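Local structure of MS5a (Brassica napus, 6L77) at residues A[106-111]-A[207-212]; A[102-107]-A[220-225]. The protein is a meiosis-related plant protein whose cystatin-like fold probably enhances papain activity rather than inhibiting it, although its cellular role is not established. All coordinates share one frame; numbering follows the deposited sequence.

Contact 1: residues A[106-111]-A[207-212]; sequences KDLPDK and IVRRTV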
ATOM      1  N   LYS A 106       6.176   4.330 -15.486  1.00 44.04           N
ATOM      2  CA  LYS A 106       5.155   4.828 -16.393  1.00 54.21           C
ATOM      3  C   LYS A 106       4.207   5.776 -15.663  1.00 55.03           C
ATOM      4  O   LYS A 106       3.949   5.632 -14.465  1.00 47.21           O
ATOM      5  CB  LYS A 106       4.400   3.673 -17.068  1.00 58.22           C
ATOM      6  CG  LYS A 106       3.099   3.217 -16.437  1.00 69.11           C
ATOM      7  CD  LYS A 106       3.282   1.997 -15.529  1.00 74.37           C
ATOM      8  CE  LYS A 106       4.341   1.011 -16.034  1.00 72.77           C
ATOM      9  NZ  LYS A 106       4.916   0.206 -14.896  1.00 57.92           N
ATOM     10  N   ASP A 107       3.742   6.789 -16.399  1.00 55.29           N
ATOM     11  CA  ASP A 107       2.936   7.860 -15.825  1.00 52.13           C
ATOM     12  C   ASP A 107       1.698   7.305 -15.127  1.00 44.53           C
ATOM     13  O   ASP A 107       1.136   6.283 -15.525  1.00 45.34           O
ATOM     14  CB  ASP A 107       2.501   8.849 -16.915  1.00 57.53           C
ATOM     15  CG  ASP A 107       3.655   9.669 -17.473  1.00 65.65           C
ATOM     16  OD1 ASP A 107       4.754   9.664 -16.879  1.00 70.90           O
ATOM     17  OD2 ASP A 107       3.455  10.328 -18.514  1.00 71.96           O
ATOM     18  N   LEU A 108       1.271   8.007 -14.033  1.00 40.19           N
ATOM     19  CA  LEU A 108       0.008   7.748 -13.361  1.00 38.83           C
ATOM     20  C   LEU A 108      -1.096   8.608 -13.964  1.00 40.86           C
ATOM     21  O   LEU A 108      -0.838   9.726 -14.422  1.00 36.72           O
ATOM     22  CB  LEU A 108       0.113   8.064 -11.875  1.00 39.24           C
ATOM     23  CG  LEU A 108       0.893   7.109 -10.982  1.00 38.95           C
ATOM     24  CD1 LEU A 108       1.124   7.757  -9.625  1.00 35.87           C
ATOM     25  CD2 LEU A 108       0.131   5.811 -10.829  1.00 35.46           C
ATOM     26  N   PRO A 109      -2.331   8.113 -13.959  1.00 37.35           N
ATOM     27  CA  PRO A 109      -3.468   8.982 -14.280  1.00 37.04           C
ATOM     28  C   PRO A 109      -3.602  10.085 -13.240  1.00 42.47           C
ATOM     29  O   PRO A 109      -3.332   9.882 -12.057  1.00 40.11           O
ATOM     30  CB  PRO A 109      -4.667   8.027 -14.259  1.00 37.18           C
ATOM     31  CG  PRO A 109      -4.223   6.857 -13.492  1.00 40.10           C
ATOM     32  CD  PRO A 109      -2.747   6.729 -13.684  1.00 40.30           C
ATOM     33  N   ASP A 110      -4.015  11.269 -13.687  1.00 40.84           N
ATOM     34  CA  ASP A 110      -4.078  12.408 -12.784  1.00 41.83           C
ATOM     35  C   ASP A 110      -5.469  12.666 -12.225  1.00 41.15           C
ATOM     36  O   ASP A 110      -5.623  13.553 -11.379  1.00 44.00           O
ATOM     37  CB  ASP A 110      -3.557  13.670 -13.483  1.00 54.72           C
ATOM     38  CG  ASP A 110      -4.409  14.081 -14.658  1.00 67.26           C
ATOM     39  OD1 ASP A 110      -4.991  13.191 -15.314  1.00 71.69           O
ATOM     40  OD2 ASP A 110      -4.494  15.300 -14.926  1.00 74.26           O
ATOM     41  N   LYS A 111      -6.485  11.920 -12.663  1.00 37.08           N
ATOM     42  CA  LYS A 111      -7.846  12.136 -12.195  1.00 31.50           C
ATOM     43  C   LYS A 111      -8.541  10.801 -11.971  1.00 34.30           C
ATOM     44  O   LYS A 111      -8.171   9.771 -12.545  1.00 34.59           O
ATOM     45  CB  LYS A 111      -8.688  12.962 -13.185  1.00 38.55           C
ATOM     46  CG  LYS A 111      -8.112  14.307 -13.582  1.00 47.90           C
ATOM     47  CD  LYS A 111      -9.046  15.020 -14.555  1.00 49.04           C
ATOM     48  CE  LYS A 111      -8.331  16.126 -15.318  1.00 61.97           C
ATOM     49  NZ  LYS A 111      -7.672  17.118 -14.422  1.00 67.89           N
ATOM     50  N   ILE A 207      -4.139   8.049  -5.673  1.00 25.36           N
ATOM     51  CA  ILE A 207      -4.037   7.174  -6.837  1.00 23.34           C
ATOM     52  C   ILE A 207      -2.743   6.389  -6.689  1.00 27.40           C
ATOM     53  O   ILE A 207      -1.673   6.987  -6.554  1.00 26.30           O
ATOM     54  CB  ILE A 207      -4.048   7.968  -8.156  1.00 30.60           C
ATOM     55  CG1 ILE A 207      -5.345   8.775  -8.277  1.00 27.65           C
ATOM     56  CG2 ILE A 207      -3.894   7.022  -9.342  1.00 30.04           C
ATOM     57  CD1 ILE A 207      -5.406   9.680  -9.498  1.00 29.47           C
ATOM     58  N   VAL A 208      -2.834   5.057  -6.683  1.00 22.11           N
ATOM     59  CA  VAL A 208      -1.664   4.217  -6.417  1.00 22.27           C
ATOM     60  C   VAL A 208      -1.624   3.072  -7.418  1.00 24.13           C
ATOM     61  O   VAL A 208      -2.599   2.322  -7.541  1.00 22.78           O
ATOM     62  CB  VAL A 208      -1.673   3.639  -4.989  1.00 22.04           C
ATOM     63  CG1 VAL A 208      -0.419   2.779  -4.783  1.00 27.11           C
ATOM     64  CG2 VAL A 208      -1.745   4.738  -3.947  1.00 24.83           C
ATOM     65  N   ARG A 209      -0.500   2.919  -8.115  1.00 23.13           N
ATOM     66  CA  ARG A 209      -0.292   1.755  -8.964  1.00 21.89           C
ATOM     67  C   ARG A 209       0.574   0.735  -8.232  1.00 23.74           C
ATOM     68  O   ARG A 209       1.681   1.055  -7.783  1.00 22.89           O
ATOM     69  CB  ARG A 209       0.360   2.121 -10.296  1.00 23.89           C
ATOM     70  CG  ARG A 209       0.442   0.905 -11.216  1.00 27.58           C
ATOM     71  CD  ARG A 209       1.201   1.193 -12.499  1.00 35.10           C
ATOM     72  NE  ARG A 209       0.506   2.156 -13.342  1.00 35.50           N
ATOM     73  CZ  ARG A 209       0.921   3.400 -13.570  1.00 48.89           C
ATOM     74  NH1 ARG A 209       2.053   3.847 -13.031  1.00 49.12           N
ATOM     75  NH2 ARG A 209       0.209   4.195 -14.362  1.00 49.88           N
ATOM     76  N   ARG A 210       0.066  -0.486  -8.116  1.00 19.72           N
ATOM     77  CA  ARG A 210       0.838  -1.625  -7.646  1.00 20.00           C
ATOM     78  C   ARG A 210       1.261  -2.456  -8.851  1.00 21.80           C
ATOM     79  O   ARG A 210       0.412  -2.954  -9.599  1.00 21.81           O
ATOM     80  CB  ARG A 210       0.024  -2.492  -6.680  1.00 19.55           C
ATOM     81  CG  ARG A 210       0.812  -3.700  -6.146  1.00 17.37           C
ATOM     82  CD  ARG A 210      -0.100  -4.932  -6.009  1.00 18.55           C
ATOM     83  NE  ARG A 210      -1.102  -4.752  -4.959  1.00 18.28           N
ATOM     84  CZ  ARG A 210      -2.257  -5.413  -4.891  1.00 19.17           C
ATOM     85  NH1 ARG A 210      -2.578  -6.300  -5.827  1.00 17.90           N
ATOM     86  NH2 ARG A 210      -3.092  -5.184  -3.882  1.00 19.23           N
ATOM     87  N   THR A 211       2.561  -2.629  -9.029  1.00 18.90           N
ATOM     88  CA  THR A 211       3.057  -3.543 -10.043  1.00 25.37           C
ATOM     89  C   THR A 211       3.838  -4.643  -9.346  1.00 24.63           C
ATOM     90  O   THR A 211       4.519  -4.395  -8.345  1.00 24.22           O
ATOM     91  CB  THR A 211       3.909  -2.814 -11.094  1.00 30.45           C
ATOM     92  OG1 THR A 211       4.977  -2.122 -10.451  1.00 37.24           O
ATOM     93  CG2 THR A 211       3.056  -1.802 -11.815  1.00 28.86           C
ATOM     94  N   VAL A 212       3.689  -5.866  -9.846  1.00 23.37           N
ATOM     95  CA  VAL A 212       4.236  -7.063  -9.219  1.00 20.32           C
ATOM     96  C   VAL A 212       5.143  -7.739 -10.236  1.00 26.59           C
ATOM     97  O   VAL A 212       4.730  -7.980 -11.375  1.00 23.85           O
ATOM     98  CB  VAL A 212       3.121  -8.022  -8.752  1.00 24.06           C
ATOM     99  CG1 VAL A 212       3.718  -9.231  -8.033  1.00 24.42           C
ATOM    100  CG2 VAL A 212       2.131  -7.293  -7.830  1.00 21.51           C
TER

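Contact 2: residues A[102-107]-A[220-225]; sequences FFDAKD and CLLGES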
ATOM      1  N   PHE A 102      13.664  -3.426  -9.292  1.00 33.31           N
ATOM      2  CA  PHE A 102      12.359  -3.473  -9.938  1.00 32.55           C
ATOM      3  C   PHE A 102      11.608  -2.202  -9.582  1.00 33.20           C
ATOM      4  O   PHE A 102      11.364  -1.944  -8.402  1.00 30.30           O
ATOM      5  CB  PHE A 102      11.585  -4.716  -9.490  1.00 32.22           C
ATOM      6  CG  PHE A 102      10.185  -4.791 -10.033  1.00 29.65           C
ATOM      7  CD1 PHE A 102       9.966  -5.053 -11.374  1.00 32.39           C
ATOM      8  CD2 PHE A 102       9.093  -4.600  -9.199  1.00 30.52           C
ATOM      9  CE1 PHE A 102       8.674  -5.119 -11.876  1.00 34.40           C
ATOM     10  CE2 PHE A 102       7.811  -4.679  -9.691  1.00 33.50           C
ATOM     11  CZ  PHE A 102       7.601  -4.936 -11.030  1.00 31.82           C
ATOM     12  N   PHE A 103      11.248  -1.404 -10.585  1.00 29.06           N
ATOM     13  CA  PHE A 103      10.508  -0.180 -10.308  1.00 32.37           C
ATOM     14  C   PHE A 103       9.565   0.112 -11.467  1.00 38.57           C
ATOM     15  O   PHE A 103       9.570  -0.570 -12.492  1.00 40.86           O
ATOM     16  CB  PHE A 103      11.443   1.003 -10.059  1.00 43.44           C
ATOM     17  CG  PHE A 103      12.375   1.276 -11.198  1.00 52.92           C
ATOM     18  CD1 PHE A 103      11.973   2.063 -12.269  1.00 57.56           C
ATOM     19  CD2 PHE A 103      13.645   0.725 -11.214  1.00 61.04           C
ATOM     20  CE1 PHE A 103      12.827   2.299 -13.328  1.00 60.01           C
ATOM     21  CE2 PHE A 103      14.507   0.966 -12.269  1.00 64.50           C
ATOM     22  CZ  PHE A 103      14.098   1.751 -13.326  1.00 62.38           C
ATOM     23  N   ASP A 104       8.757   1.150 -11.284  1.00 32.79           N
ATOM     24  CA  ASP A 104       7.680   1.514 -12.197  1.00 37.19           C
ATOM     25  C   ASP A 104       7.995   2.896 -12.739  1.00 46.82           C
ATOM     26  O   ASP A 104       8.135   3.850 -11.965  1.00 51.86           O
ATOM     27  CB  ASP A 104       6.336   1.502 -11.468  1.00 35.95           C
ATOM     28  CG  ASP A 104       5.188   2.047 -12.310  1.00 44.02           C
ATOM     29  OD1 ASP A 104       5.382   2.363 -13.502  1.00 45.99           O
ATOM     30  OD2 ASP A 104       4.078   2.169 -11.759  1.00 37.68           O
ATOM     31  N   ALA A 105       8.109   3.004 -14.058  1.00 45.79           N
ATOM     32  CA  ALA A 105       8.492   4.257 -14.677  1.00 48.37           C
ATOM     33  C   ALA A 105       7.380   4.888 -15.496  1.00 52.51           C
ATOM     34  O   ALA A 105       7.619   5.909 -16.149  1.00 55.77           O
ATOM     35  CB  ALA A 105       9.730   4.051 -15.558  1.00 54.49           C
ATOM     36  N   LYS A 106       6.176   4.330 -15.486  1.00 44.04           N
ATOM     37  CA  LYS A 106       5.155   4.828 -16.393  1.00 54.21           C
ATOM     38  C   LYS A 106       4.207   5.776 -15.663  1.00 55.03           C
ATOM     39  O   LYS A 106       3.949   5.632 -14.465  1.00 47.21           O
ATOM     40  CB  LYS A 106       4.400   3.673 -17.068  1.00 58.22           C
ATOM     41  CG  LYS A 106       3.099   3.217 -16.437  1.00 69.11           C
ATOM     42  CD  LYS A 106       3.282   1.997 -15.529  1.00 74.37           C
ATOM     43  CE  LYS A 106       4.341   1.011 -16.034  1.00 72.77           C
ATOM     44  NZ  LYS A 106       4.916   0.206 -14.896  1.00 57.92           N
ATOM     45  N   ASP A 107       3.742   6.789 -16.399  1.00 55.29           N
ATOM     46  CA  ASP A 107       2.936   7.860 -15.825  1.00 52.13           C
ATOM     47  C   ASP A 107       1.698   7.305 -15.127  1.00 44.53           C
ATOM     48  O   ASP A 107       1.136   6.283 -15.525  1.00 45.34           O
ATOM     49  CB  ASP A 107       2.501   8.849 -16.915  1.00 57.53           C
ATOM     50  CG  ASP A 107       3.655   9.669 -17.473  1.00 65.65           C
ATOM     51  OD1 ASP A 107       4.754   9.664 -16.879  1.00 70.90           O
ATOM     52  OD2 ASP A 107       3.455  10.328 -18.514  1.00 71.96           O
ATOM     53  N   CYS A 220       6.157  -3.130  -6.362  1.00 20.75           N
ATOM     54  CA  CYS A 220       6.461  -1.715  -6.517  1.00 21.17           C
ATOM     55  C   CYS A 220       5.170  -0.912  -6.390  1.00 24.91           C
ATOM     56  O   CYS A 220       4.154  -1.260  -7.006  1.00 24.31           O
ATOM     57  CB  CYS A 220       7.130  -1.451  -7.865  1.00 26.65           C
ATOM     58  SG  CYS A 220       7.335   0.295  -8.198  1.00 30.36           S
ATOM     59  N   LEU A 221       5.195   0.124  -5.554  1.00 18.71           N
ATOM     60  CA  LEU A 221       4.075   1.046  -5.409  1.00 21.14           C
ATOM     61  C   LEU A 221       4.497   2.421  -5.902  1.00 20.02           C
ATOM     62  O   LEU A 221       5.543   2.934  -5.496  1.00 20.47           O
ATOM     63  CB  LEU A 221       3.588   1.139  -3.959  1.00 22.87           C
ATOM     64  CG  LEU A 221       3.002  -0.115  -3.291  1.00 22.15           C
ATOM     65  CD1 LEU A 221       2.233   0.273  -2.033  1.00 26.39           C
ATOM     66  CD2 LEU A 221       2.097  -0.879  -4.236  1.00 18.44           C
ATOM     67  N   LEU A 222       3.679   3.014  -6.766  1.00 20.64           N
ATOM     68  CA  LEU A 222       3.887   4.375  -7.242  1.00 24.16           C
ATOM     69  C   LEU A 222       2.571   5.117  -7.091  1.00 25.21           C
ATOM     70  O   LEU A 222       1.545   4.659  -7.596  1.00 27.19           O
ATOM     71  CB  LEU A 222       4.350   4.391  -8.698  1.00 23.51           C
ATOM     72  CG  LEU A 222       4.567   5.792  -9.257  1.00 24.99           C
ATOM     73  CD1 LEU A 222       5.714   6.464  -8.528  1.00 30.57           C
ATOM     74  CD2 LEU A 222       4.843   5.741 -10.760  1.00 30.79           C
ATOM     75  N   GLY A 223       2.592   6.259  -6.412  1.00 24.17           N
ATOM     76  CA  GLY A 223       1.354   6.932  -6.078  1.00 25.74           C
ATOM     77  C   GLY A 223       1.486   8.443  -6.097  1.00 29.43           C
ATOM     78  O   GLY A 223       2.580   9.009  -5.977  1.00 29.19           O
ATOM     79  N   GLU A 224       0.327   9.086  -6.222  1.00 26.65           N
ATOM     80  CA  GLU A 224       0.198  10.535  -6.162  1.00 31.57           C
ATOM     81  C   GLU A 224      -1.091  10.880  -5.431  1.00 28.48           C
ATOM     82  O   GLU A 224      -2.063  10.122  -5.474  1.00 30.95           O
ATOM     83  CB  GLU A 224       0.184  11.154  -7.562  1.00 35.11           C
ATOM     84  CG  GLU A 224       1.526  11.073  -8.266  1.00 50.78           C
ATOM     85  CD  GLU A 224       1.516  11.706  -9.644  1.00 63.15           C
ATOM     86  OE1 GLU A 224       0.413  11.938 -10.198  1.00 60.28           O
ATOM     87  OE2 GLU A 224       2.619  11.969 -10.172  1.00 70.18           O
ATOM     88  N   SER A 225      -1.091  12.031  -4.763  1.00 28.13           N
ATOM     89  CA  SER A 225      -2.236  12.491  -3.994  1.00 31.79           C
ATOM     90  C   SER A 225      -2.716  13.844  -4.494  1.00 35.49           C
ATOM     91  O   SER A 225      -1.942  14.635  -5.045  1.00 35.93           O
ATOM     92  CB  SER A 225      -1.898  12.596  -2.505  1.00 36.94           C
ATOM     93  OG  SER A 225      -1.752  11.309  -1.946  1.00 37.08           O
TER

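Contact 1: residues A[106-111]-A[207-212]
Leu108 lies over Arg209 with their CA atoms 7.4 Å apart, and Pro109 stands over Ile207 at 7.7 Å, so the irregular segment 106-111 runs along strand residues 207-212, with side chains filling the gap between the backbones. The two run in roughly opposite directions, 154° apart end to end. Arg209 supplies both hydrogen bonds. Its CG is anti to the backbone N (chi1 -175°), which sends the chain up from the sheet until a bend at chi3 turns the guanidinium toward the loop backbone. There NH2 donates to Asp107 O at 2.6 Å, with the carbonyl close to the guanidinium plane, while NH1 gives a more bent bond (133° at the hydrogen) to Lys106 O at 3.0 Å. Two successive carbonyls are thus gripped by one cation. The flat group is also sandwiched, with offset methyl Leu108 CD2 over one face, 3.5 Å from NH1, and Lys106 CD over the other, 3.3 Å from the same nitrogen. The ammonium of Lys106 turns instead to Asp104. Further along, Ile207 CD1 approaches Pro109 O at 3.3 Å and its CG2 meets the proline ring at CG. Val208 points away and packs on Tyr142 and Ser146 of helix 138-150, and Arg210 bonds Tyr142, so loop and helix lie on opposite faces of the sheet, a layering consistent with the cystatin-like pattern of a long antiparallel sheet packed against a helix.

Contact 2: residues A[102-107]-A[220-225]
Asp104 touches both Cys220 and Leu222, and its side chain can be traced atom by atom. CB sits 3.6 Å from Cys220 SG, which also lies 3.5 Å from the backbone N of Asp104. With CG anti to the backbone N (chi1 173°), the carboxylate is carried over Leu222, the two side chains crossing at about a right angle, and CG comes 4.0 Å from Leu222 CD2. At the tip the oxygens divide their work. OD1 accepts from Lys106 N at 2.9 Å in a nearly straight bond (169°), closing an Asx turn in the loop where it passes over strand 219-227 of the antiparallel sheet. Lys106 NZ reaches the same OD1 from the other face of the carboxylate, 74° out of its plane and 2.6 Å away, as a salt bridge. OD2 rests 3.8 Å from Leu222 CD2 and pairs with Arg209 NH1 in a second salt bridge. With an alanine here, the Lys106 and Arg209 cations would probably lose the carboxylate they share, and the turn its side-chain bond. Next to Asp104, Phe102 brings CE2 obliquely to Cys220 CB, 3.8 Å away, with Thr211 of the adjoining strand also against the ring.

In the fold
Contacts 1 and 2 have centres about 6 Å apart and start from one continuous loop, between strand 82-88 and helix 115-119, sharing Lys106 and Asp107. The chain passes through 102-107 and 106-111 first, and returns some hundred residues later as strands 201-212 and 219-227. These strands are consecutive in sequence and antiparallel neighbours in the sheet, as Arg209 N to Leu222 O at 2.7 Å and Thr211 O to Cys220 N at 2.9 Å indicate. The loop therefore passes from one strand of the pair to the other, while helix 138-150 covers their other face. A charged pair joins the contacts into one packed patch of the cystatin-like C-terminal part of the longer MS5 protein.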